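Local coordinates for superantigen-like protein SSL10 (Staphylococcus aureus subsp. aureus, PDB 6LWT), which probably blocks classical-pathway complement activation by binding the Fc region of human IgG, and probably also inhibits plasma clotting by binding prothrombin and a coagulation factor, at residues A[40-45]-A[66-71]; A[105-110]-A[138-143]; A[131-136]-A[176-181]; A[162-167]-A[185-190]. All coordinates share one frame; numbering follows the deposited sequence.

Interaction 1: A[40-45]-A[66-71]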
loop_
_atom_site.group_PDB
_atom_site.type_symbol
_atom_site.label_atom_id
_atom_site.label_comp_id
_atom_site.label_asym_id
_atom_site.label_seq_id
_atom_site.Cartn_x
_atom_site.Cartn_y
_atom_site.Cartn_z
ATOM N N ASN A 40 20.109 -1.113 5.587
ATOM C CA ASN A 40 18.743 -0.737 5.175
ATOM C C ASN A 40 17.655 -1.796 5.369
ATOM O O ASN A 40 16.710 -1.868 4.574
ATOM C CB ASN A 40 18.749 -0.221 3.734
ATOM C CG ASN A 40 19.611 -1.051 2.823
ATOM O OD1 ASN A 40 19.403 -2.245 2.679
ATOM N ND2 ASN A 40 20.607 -0.419 2.215
ATOM N N ASN A 41 17.742 -2.554 6.461
ATOM C CA ASN A 41 16.646 -3.453 6.840
ATOM C C ASN A 41 16.303 -3.314 8.309
ATOM O O ASN A 41 17.111 -2.822 9.122
ATOM C CB ASN A 41 16.966 -4.924 6.516
ATOM C CG ASN A 41 17.277 -5.160 5.050
ATOM O OD1 ASN A 41 16.387 -5.372 4.238
ATOM N ND2 ASN A 41 18.547 -5.160 4.716
ATOM N N LEU A 42 15.098 -3.748 8.641
ATOM C CA LEU A 42 14.691 -3.956 10.001
ATOM C C LEU A 42 14.331 -5.418 10.141
ATOM O O LEU A 42 13.836 -6.030 9.178
ATOM C CB LEU A 42 13.469 -3.119 10.344
ATOM C CG LEU A 42 13.608 -1.609 10.271
ATOM C CD1 LEU A 42 12.278 -0.972 10.649
ATOM C CD2 LEU A 42 14.725 -1.150 11.181
ATOM N N ARG A 43 14.565 -5.957 11.339
ATOM C CA ARG A 43 14.154 -7.307 11.682
ATOM C C ARG A 43 13.385 -7.367 12.972
ATOM O O ARG A 43 13.725 -6.722 13.966
ATOM C CB ARG A 43 15.369 -8.226 11.798
ATOM C CG ARG A 43 15.998 -8.556 10.461
ATOM C CD ARG A 43 17.127 -9.561 10.675
ATOM N NE ARG A 43 17.507 -10.166 9.415
ATOM C CZ ARG A 43 18.335 -11.196 9.281
ATOM N NH1 ARG A 43 18.909 -11.757 10.347
ATOM N NH2 ARG A 43 18.606 -11.652 8.071
ATOM N N PHE A 44 12.350 -8.188 12.970
ATOM C CA PHE A 44 11.649 -8.503 14.191
ATOM C C PHE A 44 10.919 -9.833 14.063
ATOM O O PHE A 44 10.883 -10.442 12.992
ATOM C CB PHE A 44 10.677 -7.381 14.572
ATOM C CG PHE A 44 9.589 -7.134 13.558
ATOM C CD1 PHE A 44 9.841 -6.387 12.417
ATOM C CD2 PHE A 44 8.310 -7.627 13.760
ATOM C CE1 PHE A 44 8.841 -6.137 11.490
ATOM C CE2 PHE A 44 7.302 -7.372 12.846
ATOM C CZ PHE A 44 7.569 -6.630 11.709
ATOM N N LYS A 45 10.362 -10.277 15.177
ATOM C CA LYS A 45 9.492 -11.443 15.186
ATOM C C LYS A 45 8.093 -11.037 15.598
ATOM O O LYS A 45 7.921 -10.215 16.490
ATOM C CB LYS A 45 10.047 -12.527 16.106
ATOM C CG LYS A 45 11.265 -13.210 15.509
ATOM C CD LYS A 45 12.027 -14.032 16.544
ATOM C CE LYS A 45 11.394 -15.390 16.773
ATOM N NZ LYS A 45 12.308 -16.269 17.562
ATOM N N ARG A 66 19.541 2.179 15.735
ATOM C CA ARG A 66 19.701 0.726 15.653
ATOM C C ARG A 66 18.558 -0.108 16.234
ATOM O O ARG A 66 18.416 -1.273 15.854
ATOM C CB ARG A 66 21.045 0.292 16.256
ATOM C CG ARG A 66 22.165 0.288 15.224
ATOM C CD ARG A 66 23.521 -0.027 15.831
ATOM N NE ARG A 66 24.038 1.101 16.618
ATOM C CZ ARG A 66 24.217 1.138 17.946
ATOM N NH1 ARG A 66 23.939 0.093 18.731
ATOM N NH2 ARG A 66 24.695 2.254 18.505
ATOM N N SER A 67 17.783 0.445 17.166
ATOM C CA SER A 67 16.621 -0.257 17.707
ATOM C C SER A 67 15.396 0.664 17.790
ATOM O O SER A 67 15.531 1.871 17.997
ATOM C CB SER A 67 16.945 -0.919 19.057
ATOM O OG SER A 67 16.818 -0.031 20.143
ATOM N N TYR A 68 14.215 0.073 17.605
ATOM C CA TYR A 68 12.950 0.812 17.512
ATOM C C TYR A 68 11.914 0.148 18.380
ATOM O O TYR A 68 11.960 -1.073 18.566
ATOM C CB TYR A 68 12.454 0.854 16.058
ATOM C CG TYR A 68 13.429 1.543 15.129
ATOM C CD1 TYR A 68 14.492 0.843 14.569
ATOM C CD2 TYR A 68 13.304 2.894 14.833
ATOM C CE1 TYR A 68 15.405 1.466 13.740
ATOM C CE2 TYR A 68 14.217 3.531 14.005
ATOM C CZ TYR A 68 15.271 2.807 13.458
ATOM O OH TYR A 68 16.184 3.429 12.630
ATOM N N GLU A 69 10.997 0.962 18.911
ATOM C CA GLU A 69 9.802 0.500 19.607
ATOM C C GLU A 69 8.594 1.254 19.035
ATOM O O GLU A 69 8.741 2.340 18.479
ATOM C CB GLU A 69 9.902 0.765 21.115
ATOM C CG GLU A 69 11.067 0.063 21.806
ATOM C CD GLU A 69 10.967 0.093 23.333
ATOM O OE1 GLU A 69 10.509 1.117 23.898
ATOM O OE2 GLU A 69 11.355 -0.911 23.977
ATOM N N GLY A 70 7.418 0.658 19.180
ATOM C CA GLY A 70 6.148 1.280 18.785
ATOM C C GLY A 70 5.942 1.532 17.303
ATOM O O GLY A 70 5.216 2.466 16.928
ATOM N N LEU A 71 6.571 0.713 16.458
ATOM C CA LEU A 71 6.417 0.827 15.010
ATOM C C LEU A 71 5.058 0.259 14.585
ATOM O O LEU A 71 4.520 -0.678 15.202
ATOM C CB LEU A 71 7.512 0.049 14.275
ATOM C CG LEU A 71 8.955 0.464 14.509
ATOM C CD1 LEU A 71 9.865 -0.462 13.735
ATOM C CD2 LEU A 71 9.188 1.904 14.091
#

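Interaction 2: A[105-110]-A[138-143]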
loop_
_atom_site.group_PDB
_atom_site.type_symbol
_atom_site.label_atom_id
_atom_site.label_comp_id
_atom_site.label_asym_id
_atom_site.label_seq_id
_atom_site.Cartn_x
_atom_site.Cartn_y
_atom_site.Cartn_z
ATOM N N PRO A 105 -12.277 9.997 2.851
ATOM C CA PRO A 105 -12.271 10.581 1.498
ATOM C C PRO A 105 -13.246 9.879 0.581
ATOM O O PRO A 105 -13.536 8.694 0.763
ATOM C CB PRO A 105 -10.843 10.314 0.988
ATOM C CG PRO A 105 -10.364 9.172 1.816
ATOM C CD PRO A 105 -10.982 9.387 3.180
ATOM N N ILE A 106 -13.704 10.595 -0.434
ATOM C CA ILE A 106 -14.586 10.010 -1.417
ATOM C C ILE A 106 -13.773 9.303 -2.494
ATOM O O ILE A 106 -12.930 9.912 -3.143
ATOM C CB ILE A 106 -15.521 11.049 -2.052
ATOM C CG1 ILE A 106 -16.315 11.795 -0.953
ATOM C CG2 ILE A 106 -16.437 10.362 -3.049
ATOM C CD1 ILE A 106 -17.164 10.907 -0.068
ATOM N N LEU A 107 -14.081 8.023 -2.674
ATOM C CA LEU A 107 -13.547 7.211 -3.752
ATOM C C LEU A 107 -14.539 7.268 -4.904
ATOM O O LEU A 107 -15.723 6.971 -4.707
ATOM C CB LEU A 107 -13.384 5.776 -3.270
ATOM C CG LEU A 107 -13.026 4.666 -4.252
ATOM C CD1 LEU A 107 -11.809 5.013 -5.058
ATOM C CD2 LEU A 107 -12.809 3.365 -3.474
ATOM N N ASN A 108 -14.083 7.636 -6.093
ATOM C CA ASN A 108 -14.971 7.624 -7.250
ATOM C C ASN A 108 -14.412 6.742 -8.351
ATOM O O ASN A 108 -13.205 6.798 -8.632
ATOM C CB ASN A 108 -15.406 9.031 -7.697
ATOM C CG ASN A 108 -14.312 9.846 -8.379
ATOM O OD1 ASN A 108 -13.705 10.724 -7.768
ATOM N ND2 ASN A 108 -14.112 9.616 -9.662
ATOM N N ILE A 109 -15.298 5.949 -8.957
ATOM C CA ILE A 109 -14.922 4.924 -9.915
ATOM C C ILE A 109 -15.583 5.212 -11.264
ATOM O O ILE A 109 -16.820 5.439 -11.340
ATOM C CB ILE A 109 -15.407 3.503 -9.501
ATOM C CG1 ILE A 109 -15.297 3.254 -7.995
ATOM C CG2 ILE A 109 -14.665 2.421 -10.306
ATOM C CD1 ILE A 109 -13.885 3.196 -7.471
ATOM N N SER A 110 -14.762 5.181 -12.313
ATOM C CA SER A 110 -15.235 5.205 -13.683
ATOM C C SER A 110 -14.811 3.877 -14.313
ATOM O O SER A 110 -13.607 3.596 -14.410
ATOM C CB SER A 110 -14.619 6.361 -14.431
ATOM O OG SER A 110 -14.833 6.177 -15.822
ATOM N N TYR A 138 -2.081 -0.950 -1.793
ATOM C CA TYR A 138 -2.491 -2.344 -1.645
ATOM C C TYR A 138 -3.978 -2.499 -1.350
ATOM O O TYR A 138 -4.667 -3.278 -2.012
ATOM C CB TYR A 138 -1.684 -3.049 -0.559
ATOM C CG TYR A 138 -1.873 -4.550 -0.592
ATOM C CD1 TYR A 138 -2.981 -5.155 0.012
ATOM C CD2 TYR A 138 -0.954 -5.364 -1.242
ATOM C CE1 TYR A 138 -3.155 -6.526 -0.038
ATOM C CE2 TYR A 138 -1.123 -6.738 -1.297
ATOM C CZ TYR A 138 -2.208 -7.308 -0.693
ATOM O OH TYR A 138 -2.356 -8.673 -0.754
ATOM N N LYS A 139 -4.460 -1.779 -0.347
ATOM C CA LYS A 139 -5.842 -1.930 0.058
ATOM C C LYS A 139 -6.815 -1.400 -1.000
ATOM O O LYS A 139 -7.886 -1.972 -1.170
ATOM C CB LYS A 139 -6.104 -1.260 1.389
ATOM C CG LYS A 139 -5.497 -2.028 2.541
ATOM C CD LYS A 139 -5.830 -1.361 3.852
ATOM C CE LYS A 139 -5.490 -2.288 4.999
ATOM N NZ LYS A 139 -5.885 -1.667 6.283
ATOM N N LEU A 140 -6.446 -0.316 -1.686
ATOM C CA LEU A 140 -7.256 0.165 -2.806
ATOM C C LEU A 140 -7.335 -0.895 -3.922
ATOM O O LEU A 140 -8.426 -1.159 -4.449
ATOM C CB LEU A 140 -6.742 1.498 -3.346
ATOM C CG LEU A 140 -7.104 2.725 -2.496
ATOM C CD1 LEU A 140 -6.317 3.956 -2.934
ATOM C CD2 LEU A 140 -8.610 2.977 -2.567
ATOM N N ARG A 141 -6.213 -1.530 -4.259
ATOM C CA ARG A 141 -6.261 -2.549 -5.301
ATOM C C ARG A 141 -7.061 -3.766 -4.893
ATOM O O ARG A 141 -7.851 -4.276 -5.697
ATOM C CB ARG A 141 -4.877 -2.947 -5.799
ATOM C CG ARG A 141 -4.161 -1.764 -6.414
ATOM C CD ARG A 141 -3.011 -2.199 -7.293
ATOM N NE ARG A 141 -1.951 -1.173 -7.377
ATOM C CZ ARG A 141 -1.064 -1.078 -8.366
ATOM N NH1 ARG A 141 -0.125 -0.146 -8.297
ATOM N NH2 ARG A 141 -1.086 -1.916 -9.410
ATOM N N LYS A 142 -6.898 -4.207 -3.655
ATOM C CA LYS A 142 -7.692 -5.334 -3.147
ATOM C C LYS A 142 -9.187 -5.043 -3.196
ATOM O O LYS A 142 -9.986 -5.911 -3.603
ATOM C CB LYS A 142 -7.277 -5.709 -1.730
ATOM C CG LYS A 142 -7.847 -7.050 -1.266
ATOM C CD LYS A 142 -7.336 -7.407 0.124
ATOM C CE LYS A 142 -8.088 -6.630 1.194
ATOM N NZ LYS A 142 -7.834 -7.148 2.571
ATOM N N HIS A 143 -9.556 -3.826 -2.796
ATOM C CA HIS A 143 -10.934 -3.323 -2.952
ATOM C C HIS A 143 -11.435 -3.414 -4.393
ATOM O O HIS A 143 -12.540 -3.921 -4.634
ATOM C CB HIS A 143 -11.029 -1.884 -2.417
ATOM C CG HIS A 143 -12.407 -1.296 -2.476
ATOM N ND1 HIS A 143 -12.788 -0.399 -3.451
ATOM C CD2 HIS A 143 -13.496 -1.485 -1.692
ATOM C CE1 HIS A 143 -14.048 -0.060 -3.267
ATOM N NE2 HIS A 143 -14.504 -0.699 -2.204
#

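Interaction 3: A[131-136]-A[176-181]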
loop_
_atom_site.group_PDB
_atom_site.type_symbol
_atom_site.label_atom_id
_atom_site.label_comp_id
_atom_site.label_asym_id
_atom_site.label_seq_id
_atom_site.Cartn_x
_atom_site.Cartn_y
_atom_site.Cartn_z
ATOM N N ILE A 131 -0.839 6.756 6.960
ATOM C CA ILE A 131 -0.907 5.558 6.146
ATOM C C ILE A 131 0.191 5.658 5.104
ATOM O O ILE A 131 0.356 6.716 4.474
ATOM C CB ILE A 131 -2.314 5.366 5.514
ATOM C CG1 ILE A 131 -2.425 3.986 4.869
ATOM C CG2 ILE A 131 -2.669 6.462 4.497
ATOM C CD1 ILE A 131 -3.837 3.591 4.498
ATOM N N THR A 132 0.980 4.590 4.948
ATOM C CA THR A 132 1.937 4.567 3.855
ATOM C C THR A 132 1.221 4.503 2.515
ATOM O O THR A 132 0.120 3.930 2.389
ATOM C CB THR A 132 2.951 3.399 3.956
ATOM O OG1 THR A 132 2.259 2.137 4.014
ATOM C CG2 THR A 132 3.823 3.588 5.207
ATOM N N LEU A 133 1.864 5.057 1.498
ATOM C CA LEU A 133 1.417 4.822 0.122
ATOM C C LEU A 133 1.340 3.341 -0.206
ATOM O O LEU A 133 0.439 2.922 -0.928
ATOM C CB LEU A 133 2.275 5.587 -0.890
ATOM C CG LEU A 133 1.852 5.434 -2.362
ATOM C CD1 LEU A 133 0.473 6.016 -2.648
ATOM C CD2 LEU A 133 2.871 6.079 -3.275
ATOM N N LYS A 134 2.251 2.537 0.351
ATOM C CA LYS A 134 2.197 1.088 0.215
ATOM C C LYS A 134 0.853 0.481 0.645
ATOM O O LYS A 134 0.248 -0.305 -0.092
ATOM C CB LYS A 134 3.305 0.468 1.065
ATOM C CG LYS A 134 3.328 -1.036 1.024
ATOM C CD LYS A 134 4.174 -1.601 2.157
ATOM C CE LYS A 134 4.344 -3.088 1.996
ATOM N NZ LYS A 134 5.052 -3.445 0.746
ATOM N N GLU A 135 0.417 0.828 1.857
ATOM C CA GLU A 135 -0.816 0.265 2.418
ATOM C C GLU A 135 -2.041 0.773 1.665
ATOM O O GLU A 135 -2.975 0.010 1.401
ATOM C CB GLU A 135 -0.935 0.616 3.909
ATOM C CG GLU A 135 -2.154 -0.009 4.566
ATOM C CD GLU A 135 -2.271 0.239 6.064
ATOM O OE1 GLU A 135 -1.270 0.570 6.732
ATOM O OE2 GLU A 135 -3.392 0.069 6.582
ATOM N N LEU A 136 -2.027 2.054 1.311
ATOM C CA LEU A 136 -3.138 2.645 0.578
ATOM C C LEU A 136 -3.248 2.024 -0.815
ATOM O O LEU A 136 -4.320 1.588 -1.222
ATOM C CB LEU A 136 -3.002 4.164 0.508
ATOM C CG LEU A 136 -4.228 4.921 -0.028
ATOM C CD1 LEU A 136 -5.534 4.483 0.624
ATOM C CD2 LEU A 136 -3.996 6.404 0.164
ATOM N N SER A 176 1.092 -1.961 -13.504
ATOM C CA SER A 176 2.235 -2.568 -12.839
ATOM C C SER A 176 2.165 -2.488 -11.329
ATOM O O SER A 176 1.330 -1.770 -10.740
ATOM C CB SER A 176 3.527 -1.932 -13.344
ATOM O OG SER A 176 3.455 -0.539 -13.243
ATOM N N LYS A 177 3.073 -3.225 -10.704
ATOM C CA LYS A 177 3.189 -3.208 -9.246
ATOM C C LYS A 177 3.700 -1.845 -8.809
ATOM O O LYS A 177 4.487 -1.224 -9.516
ATOM C CB LYS A 177 4.131 -4.311 -8.752
ATOM C CG LYS A 177 3.883 -4.696 -7.303
ATOM C CD LYS A 177 5.096 -5.279 -6.561
ATOM C CE LYS A 177 5.352 -6.735 -6.871
ATOM N NZ LYS A 177 6.454 -7.283 -6.019
ATOM N N LEU A 178 3.265 -1.363 -7.645
ATOM C CA LEU A 178 3.899 -0.170 -7.073
ATOM C C LEU A 178 5.395 -0.461 -6.923
ATOM O O LEU A 178 5.761 -1.544 -6.510
ATOM C CB LEU A 178 3.319 0.175 -5.702
ATOM C CG LEU A 178 3.837 1.445 -5.030
ATOM C CD1 LEU A 178 3.438 2.684 -5.807
ATOM C CD2 LEU A 178 3.295 1.543 -3.618
ATOM N N LYS A 179 6.250 0.496 -7.277
ATOM C CA LYS A 179 7.689 0.295 -7.110
ATOM C C LYS A 179 8.127 0.332 -5.674
ATOM O O LYS A 179 7.580 1.102 -4.864
ATOM C CB LYS A 179 8.473 1.312 -7.928
ATOM C CG LYS A 179 8.269 1.044 -9.415
ATOM C CD LYS A 179 9.398 1.609 -10.230
ATOM C CE LYS A 179 9.205 1.259 -11.704
ATOM N NZ LYS A 179 9.899 2.288 -12.510
ATOM N N PHE A 180 9.163 -0.461 -5.365
ATOM C CA PHE A 180 9.687 -0.547 -3.998
ATOM C C PHE A 180 10.082 0.817 -3.462
ATOM O O PHE A 180 9.799 1.134 -2.303
ATOM C CB PHE A 180 10.907 -1.493 -3.903
ATOM C CG PHE A 180 10.586 -2.979 -3.981
ATOM C CD1 PHE A 180 9.283 -3.472 -3.990
ATOM C CD2 PHE A 180 11.639 -3.904 -3.975
ATOM C CE1 PHE A 180 9.032 -4.833 -4.031
ATOM C CE2 PHE A 180 11.391 -5.270 -4.011
ATOM C CZ PHE A 180 10.084 -5.736 -4.045
ATOM N N LYS A 181 10.671 1.648 -4.322
ATOM C CA LYS A 181 11.179 2.958 -3.907
ATOM C C LYS A 181 10.102 3.891 -3.328
ATOM O O LYS A 181 10.448 4.846 -2.626
ATOM C CB LYS A 181 11.907 3.661 -5.067
ATOM C CG LYS A 181 11.009 4.149 -6.198
ATOM C CD LYS A 181 11.788 4.906 -7.267
ATOM C CE LYS A 181 11.981 4.111 -8.541
ATOM N NZ LYS A 181 11.949 5.014 -9.737
#

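Interaction 4: A[162-167]-A[185-190]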
loop_
_atom_site.group_PDB
_atom_site.type_symbol
_atom_site.label_atom_id
_atom_site.label_comp_id
_atom_site.label_asym_id
_atom_site.label_seq_id
_atom_site.Cartn_x
_atom_site.Cartn_y
_atom_site.Cartn_z
ATOM N N ILE A 162 -4.764 9.611 -6.131
ATOM C CA ILE A 162 -5.043 10.012 -4.758
ATOM C C ILE A 162 -4.661 11.493 -4.627
ATOM O O ILE A 162 -3.483 11.844 -4.740
ATOM C CB ILE A 162 -4.237 9.142 -3.770
ATOM C CG1 ILE A 162 -4.588 7.652 -3.931
ATOM C CG2 ILE A 162 -4.445 9.606 -2.338
ATOM C CD1 ILE A 162 -3.471 6.720 -3.508
ATOM N N SER A 163 -5.645 12.355 -4.368
ATOM C CA SER A 163 -5.407 13.764 -4.232
ATOM C C SER A 163 -5.514 14.207 -2.777
ATOM O O SER A 163 -6.413 13.763 -2.026
ATOM C CB SER A 163 -6.384 14.540 -5.115
ATOM O OG SER A 163 -6.145 14.207 -6.479
ATOM N N LEU A 164 -4.602 15.090 -2.400
ATOM C CA LEU A 164 -4.561 15.666 -1.075
ATOM C C LEU A 164 -5.153 17.077 -1.112
ATOM O O LEU A 164 -5.236 17.710 -2.170
ATOM C CB LEU A 164 -3.147 15.687 -0.510
ATOM C CG LEU A 164 -2.321 14.385 -0.504
ATOM C CD1 LEU A 164 -1.065 14.572 0.329
ATOM C CD2 LEU A 164 -3.132 13.177 -0.084
ATOM N N LYS A 165 -5.587 17.555 0.048
ATOM C CA LYS A 165 -6.228 18.867 0.135
ATOM C C LYS A 165 -5.386 20.042 -0.382
ATOM O O LYS A 165 -5.944 21.008 -0.912
ATOM C CB LYS A 165 -6.718 19.112 1.568
ATOM C CG LYS A 165 -7.967 18.300 1.832
ATOM C CD LYS A 165 -8.284 18.149 3.301
ATOM C CE LYS A 165 -9.404 17.147 3.433
ATOM N NZ LYS A 165 -9.769 16.967 4.853
ATOM N N ASP A 166 -4.065 19.954 -0.268
ATOM C CA ASP A 166 -3.187 21.021 -0.737
ATOM C C ASP A 166 -2.864 20.956 -2.227
ATOM O O ASP A 166 -2.077 21.750 -2.705
ATOM C CB ASP A 166 -1.907 21.114 0.113
ATOM C CG ASP A 166 -0.907 19.981 -0.146
ATOM O OD1 ASP A 166 -1.183 19.044 -0.925
ATOM O OD2 ASP A 166 0.173 20.028 0.467
ATOM N N GLY A 167 -3.453 20.004 -2.945
ATOM C CA GLY A 167 -3.203 19.854 -4.364
ATOM C C GLY A 167 -2.160 18.793 -4.713
ATOM O O GLY A 167 -2.061 18.409 -5.876
ATOM N N GLU A 185 6.907 6.044 1.601
ATOM C CA GLU A 185 6.183 7.345 1.649
ATOM C C GLU A 185 5.023 7.291 2.639
ATOM O O GLU A 185 4.223 6.369 2.549
ATOM C CB GLU A 185 5.552 7.664 0.281
ATOM C CG GLU A 185 6.447 8.307 -0.771
ATOM C CD GLU A 185 6.211 9.808 -0.982
ATOM O OE1 GLU A 185 7.054 10.402 -1.667
ATOM O OE2 GLU A 185 5.224 10.408 -0.485
ATOM N N VAL A 186 4.888 8.296 3.502
ATOM C CA VAL A 186 3.830 8.324 4.532
ATOM C C VAL A 186 2.853 9.442 4.205
ATOM O O VAL A 186 3.275 10.558 3.924
ATOM C CB VAL A 186 4.404 8.544 5.942
ATOM C CG1 VAL A 186 3.288 8.662 6.979
ATOM C CG2 VAL A 186 5.353 7.415 6.318
ATOM N N ILE A 187 1.556 9.134 4.221
ATOM C CA ILE A 187 0.515 10.096 3.915
ATOM C C ILE A 187 -0.279 10.331 5.199
ATOM O O ILE A 187 -0.632 9.396 5.906
ATOM C CB ILE A 187 -0.426 9.609 2.793
ATOM C CG1 ILE A 187 0.365 9.324 1.502
ATOM C CG2 ILE A 187 -1.527 10.646 2.554
ATOM C CD1 ILE A 187 -0.415 8.537 0.464
ATOM N N GLU A 188 -0.559 11.593 5.475
ATOM C CA GLU A 188 -1.428 12.003 6.564
ATOM C C GLU A 188 -2.883 11.792 6.126
ATOM O O GLU A 188 -3.363 12.459 5.219
ATOM C CB GLU A 188 -1.147 13.473 6.873
ATOM C CG GLU A 188 -1.886 14.021 8.081
ATOM C CD GLU A 188 -1.117 13.950 9.391
ATOM O OE1 GLU A 188 -1.662 14.491 10.385
ATOM O OE2 GLU A 188 0.005 13.373 9.444
ATOM N N SER A 189 -3.573 10.868 6.770
ATOM C CA SER A 189 -4.862 10.353 6.292
ATOM C C SER A 189 -5.954 11.418 6.119
ATOM O O SER A 189 -6.749 11.339 5.194
ATOM C CB SER A 189 -5.367 9.259 7.227
ATOM O OG SER A 189 -4.465 8.143 7.300
ATOM N N LYS A 190 -5.981 12.390 7.032
ATOM C CA LYS A 190 -6.946 13.509 7.002
ATOM C C LYS A 190 -6.727 14.488 5.843
ATOM O O LYS A 190 -7.621 15.265 5.523
ATOM C CB LYS A 190 -6.870 14.291 8.323
ATOM C CG LYS A 190 -5.604 15.127 8.473
ATOM C CD LYS A 190 -5.671 16.117 9.628
ATOM C CE LYS A 190 -4.314 16.591 10.130
ATOM N NZ LYS A 190 -3.434 17.188 9.091
#

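Interaction 1: A[40-45]-A[66-71]
L42 meets two residues of 66-71, Y68 and L71, and gives each of them one of its two methyl groups. Both contacts are apolar. CD2 of L42 lies 3.7 Å from CE1 of Y68 and 3.9 Å from its CD1, so the methyl meets the CD1-CE1 bond of the ring obliquely, and the two side chains cross at about a right angle. The other methyl serves the second leucine: CD1 of L42 and CD1 of L71 come tip to tip at 4.0 Å. With CG beside the backbone N (chi1 -62°) and an extended chi2, the fork of L42 can span both partners. Strands 41-46 and 67-69 flank strand 32-37 in the curled sheet of the OB-fold domain; L42 also touches L55, while Y68 and L71 touch Q94. A branched tip suits position 42 because it can meet a ring with one methyl and a leucine with the other. G70 and L71 both face I32 in a G1 beta bulge, where G70 takes a positive phi that glycine tolerates easily, and the chain turns a corner there. The hydroxyl of Y68 is hydrogen-bonded to Q65 N, so a tyrosine can place its ring in the apolar contact with its polar end bonded.

Interaction 2: A[105-110]-A[138-143]
Strand 106-110 passes helix 133-148 with L107 nearest L140, their CA atoms 9.5 Å apart, a gap bridged by side chains alone. This is the helix-on-sheet layer of the beta-grasp domain, in which the long helix packs against a mixed sheet; here the strand's inward face meets one side of the helix. L107 points toward the helix, and its CD2 does all the touching. That methyl meets the ring of H143 obliquely. L107 and H143 approach from opposite directions, and each has CG anti to the backbone N (chi1 171° and -178°), which carries methyl and ring toward each other between the two backbones. Leucine suits the strand position because its branched, apolar end fits among I195, V197, Y122 and Y124 as well as the helix. I109, two residues on, also faces the helix and packs on L144 and Y148 farther along it. L140, one helical turn before H143, starts off to the side of the strand, yet its end comes closer: its CD2 lies 4.3 Å from CD2 of L107, a loose apolar contact.

Interaction 3: A[131-136]-A[176-181]
L133 and K134, the first two residues of helix 133-148, receive L178 from the loop that follows strand 169-173, in the beta-grasp domain where the long helix begins straight after strand 130-132. Going along 131-136, I131 lies in that strand and pairs with I187 through the backbone. T132 is the N-cap: its OG1 accepts from E135 N at 3.1 Å, with an N-H...O angle of 156°, satisfying a first-turn amide. Threonine suits this place because its short hydroxyl side chain can fold back over the helix start. L133 then turns toward the loop, its CD2 4.3 Å from CD1 of L178, and also touches I162 of the sheet. Leucines suit 133 and 178, both buried, because each brings an apolar fork to the helix-loop contact. K134 offers mostly its backbone here; its side chain touches V76 and T88, and NZ is hydrogen-bonded to V89 O, a bond that gives the buried ammonium group a partner. E135 points away, its carboxylate in salt bridges with K128 and K139. The backbone N of L178 is hydrogen-bonded to the hydroxyl of Y22. With CG anti to N (chi1 -177°), L178 extends its fork to the helix, and CD2 comes to rest 4.0 Å from CA of K134.

Interaction 4: A[162-167]-A[185-190]
L164 and I187 form the closer-packed half of this contact: CD2 of L164 lies 4.0 Å from CG2 of I187. The two side chains cross obliquely. I187 points toward the 162-167 segment and is buried, whereas L164 sets out to the side and only its end closes in. In I187 the methyl CG2 is anti to the backbone N while CG1 lies beside it (chi1 -59°), an orientation that presents CG2 to the leucine. A beta-branched residue suits a strand facing an apolar layer, and leucine reaches across from the strand end. I162 also faces this way, but does not quite touch.

Toward solvent the chemistry changes. K165, the second residue of the type I beta turn L164-G167, carries an extended chain whose NZ donates to K190 O at 2.8 Å. The C=O...N angle of 177° means the ammonium group lies almost straight ahead of the carbonyl. A lysine suits this rim because its aliphatic chain is long enough to span the gap and its charged end can remain at the surface. The CB of K190 points away from 162-167, and its NZ forms a long salt bridge of 3.5 Å with OE1 of E188.

Strand 192-198 borders the apolar half, with I192 touching L164, I187 and I162; I162 also packs on L133, L136 and L140 of helix 133-148, and Y170 of strand 169-173 flanks I187.

Interaction 1 stands apart in the OB-fold domain, its centre 20 Å or more from the others, while interactions 2, 3 and 4 share the beta-grasp domain and touch one another. Interactions 2 and 3 both use helix 133-148, at its middle and at its start, and R141 of the first probably hydrogen-bonds S176 O of the second. Interactions 3 and 4 join through strands 130-132 and 186-188, where I131 O probably accepts from I187 N. L140 and I162 link interactions 2 and 4. Interactions 1, 2 and 3 are buried: 1 is wholly apolar, 2 includes a partly exposed imidazole, and in 3 a leucine methyl meets helix backbone. Interaction 4, partly buried, adds a lysine-to-carbonyl bond at the surface.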